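Side-chain contacts in type III restriction-modification enzyme EcoP15I Res subunit (Escherichia coli, PDB 4ZCF), which cleaves DNA downstream of recognition sites as the ATP-dependent motor and nuclease subunit of a type III restriction enzyme, acting together with its Mod subunit: residues P12-G17 against T91-K96; V18-N23 against K58-F63; Q51-N56 against A246-R251. One frame throughout, in Å; residues are numbered along the deposited sequence.

Contact 1: residues P12-G17 against T91-K96; sequences PHQKAG and TYTYIK. With AMP (adenosine monophosphate), chain H.
The carboxamide of Q14 and the phenol ring of Y92 meet obliquely, their planes 31° apart and their side chains crossing at about a right angle, with Q14 CD 3.7 Å from Y92 CD2. The setting is the P-loop NTPase fold: the helix of T91-K96 directly follows the phosphate-binding loop, and the helix of P12-G17 crosses it at -40°, with axes 9.2 Å apart. The adenine amino group of AMP also approaches the Y92 ring obliquely. Another flat group, the ring of Y94, has T91 O 3.6 Å above one face, offset toward the rim. Q14 is extended beyond CG, which carries its amide toward AMP, a placement consistent with the Q-motif glutamine of related helicases. Y92 suits this place because its ring offers CD2 and CE2, apolar carbon, to the amide group while its hydroxyl bonds H135. T93 meets the facing helix with two unlike branches. Its OG1, beside the backbone N (chi1 -62°), bonds G89 O in the phosphate-binding loop and also lies against Q14 CG. Its methyl faces the backbone of G17, where glycine fits because a CB would point toward this helix and probably crowd the methyl. T91 serves the nucleotide itself: T91 CB is 3.5 Å from AMP C8, and T91 OG1 is 2.7 Å from AMP O2P.

Contact 2: residues V18-N23 against K58-F63; sequences VDAVMN and KNVQAF
V60 meets V18-N23 with both of its methyls, one turned to A20 and the other to N23. Its CG1 lies 3.5 Å from A20 O and 3.8 Å from A20 CB, so this branch touches both the carbonyl and the small side chain of the same residue. CG2 reaches N23 CB at 3.5 Å and stays near A20 O as well. With CG1 anti to the backbone N (chi1 -178°) and CG2 beside it, the valine forks across the facing helix. These are van der Waals contacts, and the residue types fit them: alanine lets the backbones come close, the CA atoms of A20 and V60 being 6.1 Å apart, while the branched valine supplies two contact points from a short stem. N23 offers only its aliphatic CB here. With V60 cut back to an alanine both methyls would go, and A20 and N23 would probably lose their apolar partner, a gap opening between the two helices. In the next shell the helical backbone positions N23, whose N bonds D19 O at 2.8 Å; the bond from A62 N to K58 O belongs to the helix that carries V60. Q61, a neighbour of V60, ties its helix to H68 through OE1. Strand 263-267 packs against the pair, its V264 touching both A20 and V60, while V21 rests on I250 and Y252 of strand 248-253, and V18 and M22 pack on helix 90-105.

Contact 3: residues Q51-N56 against A246-R251; sequences QQYYNN and AQYIIR
Y53 on helix 50-64 and Y248 on strand 248-253 face each other across a wide backbone separation, their CA atoms 11.8 Å apart, and it takes two long aromatic side chains to close it. The rings meet obliquely, with centroids 5.8 Å apart and planes at 46°. One corner of each does the touching: Y53 CE1 is 3.6 Å from Y248 CE2, and the latter also comes to 4.2 Å from Y53 CZ. The two phenols run past each other in opposite directions, each hydroxyl lying alongside the other ring. Y53 extends straight from its helix because CG is anti to the backbone N (chi1 179°), which carries its hydroxyl to S77 O, a bond that fixes the far end of the ring. Tyrosine thus suits this buried place, pairing an apolar flank with a satisfied polar end. The ring of Y248 is also met edge-to-face by F25, so its aromatic character serves two partners. Both tyrosines also touch I80 of strand 79-84. Next to Y53 in the fold, N56 holds its helix to the carbonyls of V24 and V26. Strand 248-253 lies inside the parallel sheet of the first helicase motor domain, flanked by strands 222-226 and 79-84, and helix 50-64 packs against this region through Y53.

How the contacts relate
Two helices string the three contacts together: helix 12-22 serves contacts 1 and 2, and helix 50-64 serves contacts 2 and 3. Contact 1 alone reaches the AMP pocket, through Q14, T91 and Y92; contacts 2 and 3 lie away from the annotated sites. The centres of contacts 1 and 2 are about 13 Å apart, and they touch where K96 CD comes to 4.1 Å from V18 CG2. Contacts 2 and 3, with centres about 11 Å apart, meet at N23 O and N56 CB, 3.4 Å from each other, and at V21 and I250. Contacts 1 and 3 do not touch. Contact 3 is nearest of the three to the bound DNA, about 12 Å by nearest atoms, against about 15 Å for contact 1 and 23 Å for contact 2.

Contact 1: residues P12-G17 against T91-K96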
loop_
_atom_site.group_PDB
_atom_site.type_symbol
_atom_site.label_atom_id
_atom_site.label_comp_id
_atom_site.label_asym_id
_atom_site.label_seq_id
_atom_site.Cartn_x
_atom_site.Cartn_y
_atom_site.Cartn_z
ATOM N N PRO C 12 37.059 -7.069 21.066
ATOM C CA PRO C 12 37.746 -5.903 21.660
ATOM C C PRO C 12 37.937 -4.715 20.735
ATOM O O PRO C 12 37.708 -3.589 21.178
ATOM C CB PRO C 12 39.080 -6.484 22.161
ATOM C CG PRO C 12 38.810 -7.941 22.355
ATOM C CD PRO C 12 37.867 -8.298 21.234
ATOM N N HIS C 13 38.299 -4.975 19.451
ATOM C CA HIS C 13 38.515 -3.960 18.414
ATOM C C HIS C 13 37.234 -3.220 18.043
ATOM O O HIS C 13 37.308 -2.134 17.481
ATOM C CB HIS C 13 39.212 -4.555 17.179
ATOM C CG HIS C 13 38.330 -5.399 16.308
ATOM N ND1 HIS C 13 38.197 -6.766 16.519
ATOM C CD2 HIS C 13 37.574 -5.046 15.243
ATOM C CE1 HIS C 13 37.364 -7.190 15.586
ATOM N NE2 HIS C 13 36.959 -6.191 14.796
ATOM N N GLN C 14 36.061 -3.812 18.365
ATOM C CA GLN C 14 34.732 -3.228 18.156
ATOM C C GLN C 14 34.279 -2.397 19.359
ATOM O O GLN C 14 33.934 -1.228 19.173
ATOM C CB GLN C 14 33.696 -4.288 17.773
ATOM C CG GLN C 14 33.784 -4.664 16.294
ATOM C CD GLN C 14 32.971 -5.864 15.874
ATOM O OE1 GLN C 14 32.939 -6.214 14.698
ATOM N NE2 GLN C 14 32.308 -6.540 16.803
ATOM N N LYS C 15 34.312 -2.985 20.587
ATOM C CA LYS C 15 33.936 -2.343 21.856
ATOM C C LYS C 15 34.724 -1.071 22.071
ATOM O O LYS C 15 34.186 -0.126 22.633
ATOM C CB LYS C 15 34.176 -3.293 23.018
ATOM N N ALA C 16 35.989 -1.036 21.586
ATOM C CA ALA C 16 36.886 0.119 21.658
ATOM C C ALA C 16 36.330 1.317 20.874
ATOM O O ALA C 16 36.361 2.442 21.373
ATOM C CB ALA C 16 38.269 -0.266 21.156
ATOM N N GLY C 17 35.768 1.053 19.696
ATOM C CA GLY C 17 35.130 2.075 18.867
ATOM C C GLY C 17 33.798 2.560 19.422
ATOM O O GLY C 17 33.436 3.725 19.247
ATOM N N THR C 91 29.972 -1.638 10.558
ATOM C CA THR C 91 28.514 -1.623 10.524
ATOM C C THR C 91 27.984 -2.023 11.892
ATOM O O THR C 91 27.223 -1.261 12.480
ATOM C CB THR C 91 28.000 -2.491 9.359
ATOM O OG1 THR C 91 28.703 -2.138 8.172
ATOM C CG2 THR C 91 26.514 -2.336 9.118
ATOM N N TYR C 92 28.410 -3.190 12.421
ATOM C CA TYR C 92 28.030 -3.634 13.765
ATOM C C TYR C 92 28.340 -2.546 14.825
ATOM O O TYR C 92 27.498 -2.287 15.691
ATOM C CB TYR C 92 28.732 -4.948 14.139
ATOM C CG TYR C 92 28.483 -5.356 15.578
ATOM C CD1 TYR C 92 27.316 -6.015 15.945
ATOM C CD2 TYR C 92 29.402 -5.051 16.579
ATOM C CE1 TYR C 92 27.071 -6.364 17.273
ATOM C CE2 TYR C 92 29.165 -5.389 17.908
ATOM C CZ TYR C 92 27.996 -6.043 18.252
ATOM O OH TYR C 92 27.756 -6.349 19.572
ATOM N N THR C 93 29.553 -1.923 14.745
ATOM C CA THR C 93 30.033 -0.876 15.647
ATOM C C THR C 93 29.123 0.360 15.647
ATOM O O THR C 93 28.719 0.799 16.720
ATOM C CB THR C 93 31.519 -0.570 15.388
ATOM O OG1 THR C 93 32.304 -1.742 15.653
ATOM C CG2 THR C 93 32.030 0.594 16.221
ATOM N N TYR C 94 28.786 0.905 14.462
ATOM C CA TYR C 94 27.894 2.052 14.398
ATOM C C TYR C 94 26.475 1.743 14.865
ATOM O O TYR C 94 25.819 2.601 15.455
ATOM C CB TYR C 94 27.991 2.838 13.078
ATOM C CG TYR C 94 27.370 2.285 11.813
ATOM C CD1 TYR C 94 25.989 2.091 11.715
ATOM C CD2 TYR C 94 28.111 2.194 10.641
ATOM C CE1 TYR C 94 25.395 1.686 10.520
ATOM C CE2 TYR C 94 27.528 1.792 9.441
ATOM C CZ TYR C 94 26.171 1.530 9.386
ATOM O OH TYR C 94 25.615 1.141 8.191
ATOM N N ILE C 95 26.025 0.499 14.654
ATOM C CA ILE C 95 24.709 0.068 15.116
ATOM C C ILE C 95 24.734 -0.043 16.639
ATOM O O ILE C 95 23.841 0.493 17.296
ATOM C CB ILE C 95 24.202 -1.206 14.396
ATOM C CG1 ILE C 95 23.905 -0.894 12.906
ATOM C CG2 ILE C 95 22.957 -1.734 15.084
ATOM C CD1 ILE C 95 23.922 -2.099 11.951
ATOM N N LYS C 96 25.780 -0.682 17.200
ATOM C CA LYS C 96 25.920 -0.797 18.652
ATOM C C LYS C 96 26.008 0.584 19.316
ATOM O O LYS C 96 25.441 0.764 20.384
ATOM C CB LYS C 96 27.097 -1.698 19.057
ATOM C CG LYS C 96 26.948 -2.194 20.489
ATOM C CD LYS C 96 28.051 -3.156 20.921
ATOM C CE LYS C 96 28.353 -3.017 22.397
ATOM N NZ LYS C 96 27.133 -3.146 23.250
HETATM P P AMP H . 28.985 -1.755 4.825
HETATM O O1P AMP H . 29.474 -1.019 3.635
HETATM O O2P AMP H . 29.997 -1.440 5.864
HETATM O O3P AMP H . 27.784 -1.001 5.264
HETATM O "O5'" AMP H . 28.695 -3.302 4.567
HETATM C "C5'" AMP H . 29.345 -4.293 5.344
HETATM C "C4'" AMP H . 28.465 -5.479 5.581
HETATM O "O4'" AMP H . 29.151 -6.468 6.397
HETATM C "C3'" AMP H . 27.254 -5.087 6.354
HETATM O "O3'" AMP H . 26.203 -4.774 5.441
HETATM C "C2'" AMP H . 26.944 -6.230 7.232
HETATM O "O2'" AMP H . 26.009 -7.117 6.600
HETATM C "C1'" AMP H . 28.233 -6.964 7.413
HETATM N N9 AMP H . 28.777 -6.868 8.709
HETATM C C8 AMP H . 29.239 -5.743 9.217
HETATM N N7 AMP H . 29.735 -5.974 10.464
HETATM C C5 AMP H . 29.587 -7.417 10.694
HETATM C C6 AMP H . 29.872 -8.361 11.720
HETATM N N6 AMP H . 30.479 -7.952 12.935
HETATM N N1 AMP H . 29.548 -9.664 11.519
HETATM C C2 AMP H . 28.969 -10.082 10.403
HETATM N N3 AMP H . 28.671 -9.258 9.402
HETATM C C4 AMP H . 28.948 -7.935 9.475
#

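Contact 2: residues V18-N23 against K58-F63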
loop_
_atom_site.group_PDB
_atom_site.type_symbol
_atom_site.label_atom_id
_atom_site.label_comp_id
_atom_site.label_asym_id
_atom_site.label_seq_id
_atom_site.Cartn_x
_atom_site.Cartn_y
_atom_site.Cartn_z
ATOM N N VAL C 18 33.044 1.672 20.086
ATOM C CA VAL C 18 31.761 2.046 20.677
ATOM C C VAL C 18 32.040 3.066 21.768
ATOM O O VAL C 18 31.455 4.138 21.764
ATOM C CB VAL C 18 30.959 0.834 21.224
ATOM C CG1 VAL C 18 29.605 1.278 21.755
ATOM C CG2 VAL C 18 30.792 -0.260 20.175
ATOM N N ASP C 19 32.987 2.735 22.662
ATOM C CA ASP C 19 33.429 3.531 23.811
ATOM C C ASP C 19 34.018 4.862 23.364
ATOM O O ASP C 19 33.727 5.886 23.978
ATOM C CB ASP C 19 34.467 2.745 24.632
ATOM C CG ASP C 19 33.976 1.466 25.301
ATOM O OD1 ASP C 19 32.806 1.075 25.067
ATOM O OD2 ASP C 19 34.775 0.830 26.021
ATOM N N ALA C 20 34.817 4.853 22.279
ATOM C CA ALA C 20 35.445 6.058 21.762
ATOM C C ALA C 20 34.438 7.144 21.326
ATOM O O ALA C 20 34.726 8.323 21.517
ATOM C CB ALA C 20 36.424 5.710 20.661
ATOM N N VAL C 21 33.233 6.755 20.827
ATOM C CA VAL C 21 32.161 7.708 20.453
ATOM C C VAL C 21 31.375 8.082 21.715
ATOM O O VAL C 21 30.979 9.242 21.880
ATOM C CB VAL C 21 31.224 7.192 19.319
ATOM C CG1 VAL C 21 30.194 8.243 18.908
ATOM C CG2 VAL C 21 32.019 6.742 18.100
ATOM N N MET C 22 31.150 7.100 22.607
ATOM C CA MET C 22 30.435 7.332 23.870
ATOM C C MET C 22 31.163 8.298 24.835
ATOM O O MET C 22 30.495 9.099 25.506
ATOM C CB MET C 22 30.095 6.002 24.575
ATOM C CG MET C 22 28.904 5.253 23.967
ATOM S SD MET C 22 27.511 6.267 23.390
ATOM C CE MET C 22 26.819 6.834 24.927
ATOM N N ASN C 23 32.522 8.223 24.889
ATOM C CA ASN C 23 33.366 9.066 25.751
ATOM C C ASN C 23 33.344 10.574 25.388
ATOM O O ASN C 23 33.617 11.404 26.255
ATOM C CB ASN C 23 34.793 8.533 25.827
ATOM C CG ASN C 23 34.958 7.205 26.515
ATOM O OD1 ASN C 23 34.330 6.918 27.542
ATOM N ND2 ASN C 23 35.850 6.375 25.974
ATOM N N LYS C 58 39.988 15.163 23.680
ATOM C CA LYS C 58 41.407 15.079 24.088
ATOM C C LYS C 58 41.678 13.811 24.906
ATOM O O LYS C 58 42.617 13.081 24.604
ATOM C CB LYS C 58 41.808 16.321 24.878
ATOM N N ASN C 59 40.808 13.520 25.882
ATOM C CA ASN C 59 40.904 12.333 26.726
ATOM C C ASN C 59 40.708 11.014 25.962
ATOM O O ASN C 59 41.348 10.023 26.320
ATOM C CB ASN C 59 39.977 12.449 27.934
ATOM C CG ASN C 59 40.569 13.209 29.099
ATOM O OD1 ASN C 59 41.766 13.101 29.415
ATOM N ND2 ASN C 59 39.729 13.955 29.807
ATOM N N VAL C 60 39.853 11.014 24.887
ATOM C CA VAL C 60 39.614 9.848 24.009
ATOM C C VAL C 60 40.865 9.594 23.158
ATOM O O VAL C 60 41.319 8.454 23.056
ATOM C CB VAL C 60 38.356 9.980 23.092
ATOM C CG1 VAL C 60 38.147 8.715 22.257
ATOM C CG2 VAL C 60 37.103 10.279 23.898
ATOM N N GLN C 61 41.401 10.665 22.535
ATOM C CA GLN C 61 42.597 10.630 21.690
ATOM C C GLN C 61 43.797 10.082 22.464
ATOM O O GLN C 61 44.484 9.173 21.977
ATOM C CB GLN C 61 42.871 12.010 21.079
ATOM C CG GLN C 61 41.781 12.436 20.104
ATOM C CD GLN C 61 42.188 13.585 19.223
ATOM O OE1 GLN C 61 41.931 14.753 19.524
ATOM N NE2 GLN C 61 42.783 13.275 18.082
ATOM N N ALA C 62 43.977 10.569 23.707
ATOM C CA ALA C 62 45.023 10.153 24.647
ATOM C C ALA C 62 44.955 8.656 24.956
ATOM O O ALA C 62 45.973 7.968 24.873
ATOM C CB ALA C 62 44.899 10.954 25.939
ATOM N N PHE C 63 43.753 8.157 25.298
ATOM C CA PHE C 63 43.507 6.758 25.627
ATOM C C PHE C 63 43.727 5.828 24.434
ATOM O O PHE C 63 44.285 4.746 24.606
ATOM C CB PHE C 63 42.086 6.598 26.171
ATOM C CG PHE C 63 41.826 5.301 26.894
ATOM C CD1 PHE C 63 42.121 5.167 28.247
ATOM C CD2 PHE C 63 41.238 4.225 26.237
ATOM C CE1 PHE C 63 41.860 3.967 28.924
ATOM C CE2 PHE C 63 40.975 3.028 26.913
ATOM C CZ PHE C 63 41.289 2.907 28.251
#

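Contact 3: residues Q51-N56 against A246-R251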
loop_
_atom_site.group_PDB
_atom_site.type_symbol
_atom_site.label_atom_id
_atom_site.label_comp_id
_atom_site.label_asym_id
_atom_site.label_seq_id
_atom_site.Cartn_x
_atom_site.Cartn_y
_atom_site.Cartn_z
ATOM N N GLN C 51 34.184 23.584 25.888
ATOM C CA GLN C 51 35.279 23.083 26.735
ATOM C C GLN C 51 35.091 21.591 27.058
ATOM O O GLN C 51 36.016 20.808 26.825
ATOM C CB GLN C 51 35.464 23.966 28.009
ATOM C CG GLN C 51 36.409 23.425 29.113
ATOM C CD GLN C 51 37.767 22.902 28.651
ATOM O OE1 GLN C 51 38.092 21.716 28.816
ATOM N NE2 GLN C 51 38.593 23.766 28.078
ATOM N N GLN C 52 33.886 21.214 27.555
ATOM C CA GLN C 52 33.477 19.836 27.871
ATOM C C GLN C 52 33.789 18.919 26.686
ATOM O O GLN C 52 34.602 18.009 26.824
ATOM C CB GLN C 52 31.970 19.782 28.183
ATOM C CG GLN C 52 31.595 20.184 29.608
ATOM C CD GLN C 52 31.791 19.083 30.632
ATOM O OE1 GLN C 52 32.061 17.914 30.308
ATOM N NE2 GLN C 52 31.644 19.439 31.903
ATOM N N TYR C 53 33.203 19.235 25.501
ATOM C CA TYR C 53 33.362 18.540 24.225
ATOM C C TYR C 53 34.827 18.524 23.791
ATOM O O TYR C 53 35.316 17.469 23.358
ATOM C CB TYR C 53 32.440 19.182 23.168
ATOM C CG TYR C 53 32.490 18.587 21.775
ATOM C CD1 TYR C 53 31.822 17.403 21.476
ATOM C CD2 TYR C 53 33.099 19.273 20.727
ATOM C CE1 TYR C 53 31.801 16.892 20.178
ATOM C CE2 TYR C 53 33.086 18.772 19.425
ATOM C CZ TYR C 53 32.430 17.583 19.153
ATOM O OH TYR C 53 32.432 17.082 17.871
ATOM N N TYR C 54 35.550 19.661 23.975
ATOM C CA TYR C 54 36.987 19.720 23.684
ATOM C C TYR C 54 37.733 18.697 24.588
ATOM O O TYR C 54 38.503 17.880 24.068
ATOM C CB TYR C 54 37.569 21.153 23.866
ATOM C CG TYR C 54 39.075 21.208 23.679
ATOM C CD1 TYR C 54 39.944 20.941 24.740
ATOM C CD2 TYR C 54 39.633 21.442 22.424
ATOM C CE1 TYR C 54 41.323 20.867 24.548
ATOM C CE2 TYR C 54 41.016 21.412 22.229
ATOM C CZ TYR C 54 41.858 21.127 23.293
ATOM O OH TYR C 54 43.222 21.097 23.097
ATOM N N ASN C 55 37.494 18.754 25.928
ATOM C CA ASN C 55 38.142 17.897 26.931
ATOM C C ASN C 55 37.826 16.416 26.774
ATOM O O ASN C 55 38.692 15.574 27.030
ATOM C CB ASN C 55 37.798 18.364 28.344
ATOM N N ASN C 56 36.582 16.099 26.362
ATOM C CA ASN C 56 36.113 14.729 26.147
ATOM C C ASN C 56 36.878 14.084 24.995
ATOM O O ASN C 56 37.350 12.959 25.154
ATOM C CB ASN C 56 34.592 14.698 25.943
ATOM C CG ASN C 56 33.774 15.112 27.160
ATOM O OD1 ASN C 56 34.294 15.506 28.213
ATOM N ND2 ASN C 56 32.461 15.083 27.036
ATOM N N ALA C 246 21.821 18.631 11.602
ATOM C CA ALA C 246 21.978 17.463 12.460
ATOM C C ALA C 246 22.681 17.814 13.778
ATOM O O ALA C 246 23.534 18.710 13.805
ATOM C CB ALA C 246 22.747 16.391 11.721
ATOM N N GLN C 247 22.310 17.115 14.873
ATOM C CA GLN C 247 22.904 17.361 16.188
ATOM C C GLN C 247 24.391 17.078 16.160
ATOM O O GLN C 247 25.165 17.923 16.602
ATOM C CB GLN C 247 22.198 16.568 17.302
ATOM C CG GLN C 247 20.905 17.200 17.796
ATOM C CD GLN C 247 20.230 16.344 18.841
ATOM O OE1 GLN C 247 20.625 16.304 20.006
ATOM N NE2 GLN C 247 19.182 15.648 18.455
ATOM N N TYR C 248 24.782 15.902 15.607
ATOM C CA TYR C 248 26.155 15.387 15.470
ATOM C C TYR C 248 26.212 14.404 14.316
ATOM O O TYR C 248 25.255 13.657 14.096
ATOM C CB TYR C 248 26.609 14.653 16.753
ATOM C CG TYR C 248 26.843 15.565 17.933
ATOM C CD1 TYR C 248 25.812 15.878 18.816
ATOM C CD2 TYR C 248 28.099 16.112 18.177
ATOM C CE1 TYR C 248 26.010 16.755 19.878
ATOM C CE2 TYR C 248 28.309 16.988 19.239
ATOM C CZ TYR C 248 27.260 17.305 20.086
ATOM O OH TYR C 248 27.451 18.172 21.128
ATOM N N ILE C 249 27.351 14.374 13.611
ATOM C CA ILE C 249 27.594 13.480 12.477
ATOM C C ILE C 249 28.760 12.517 12.781
ATOM O O ILE C 249 29.886 12.969 12.993
ATOM C CB ILE C 249 27.790 14.275 11.146
ATOM C CG1 ILE C 249 26.534 15.110 10.775
ATOM C CG2 ILE C 249 28.191 13.361 10.000
ATOM C CD1 ILE C 249 26.839 16.424 10.158
ATOM N N ILE C 250 28.493 11.192 12.775
ATOM C CA ILE C 250 29.531 10.188 13.024
ATOM C C ILE C 250 29.890 9.466 11.717
ATOM O O ILE C 250 29.056 8.728 11.196
ATOM C CB ILE C 250 29.239 9.223 14.220
ATOM C CG1 ILE C 250 28.492 9.910 15.397
ATOM C CG2 ILE C 250 30.562 8.641 14.721
ATOM C CD1 ILE C 250 26.976 9.915 15.362
ATOM N N ARG C 251 31.119 9.711 11.174
ATOM C CA ARG C 251 31.597 9.152 9.891
ATOM C C ARG C 251 32.401 7.880 10.099
ATOM O O ARG C 251 33.282 7.843 10.962
ATOM C CB ARG C 251 32.410 10.168 9.075
ATOM C CG ARG C 251 31.774 11.556 8.915
ATOM C CD ARG C 251 32.576 12.455 7.969
ATOM N NE ARG C 251 33.932 12.734 8.461
ATOM C CZ ARG C 251 34.877 13.378 7.779
ATOM N NH1 ARG C 251 34.629 13.846 6.560
ATOM N NH2 ARG C 251 36.080 13.562 8.314
#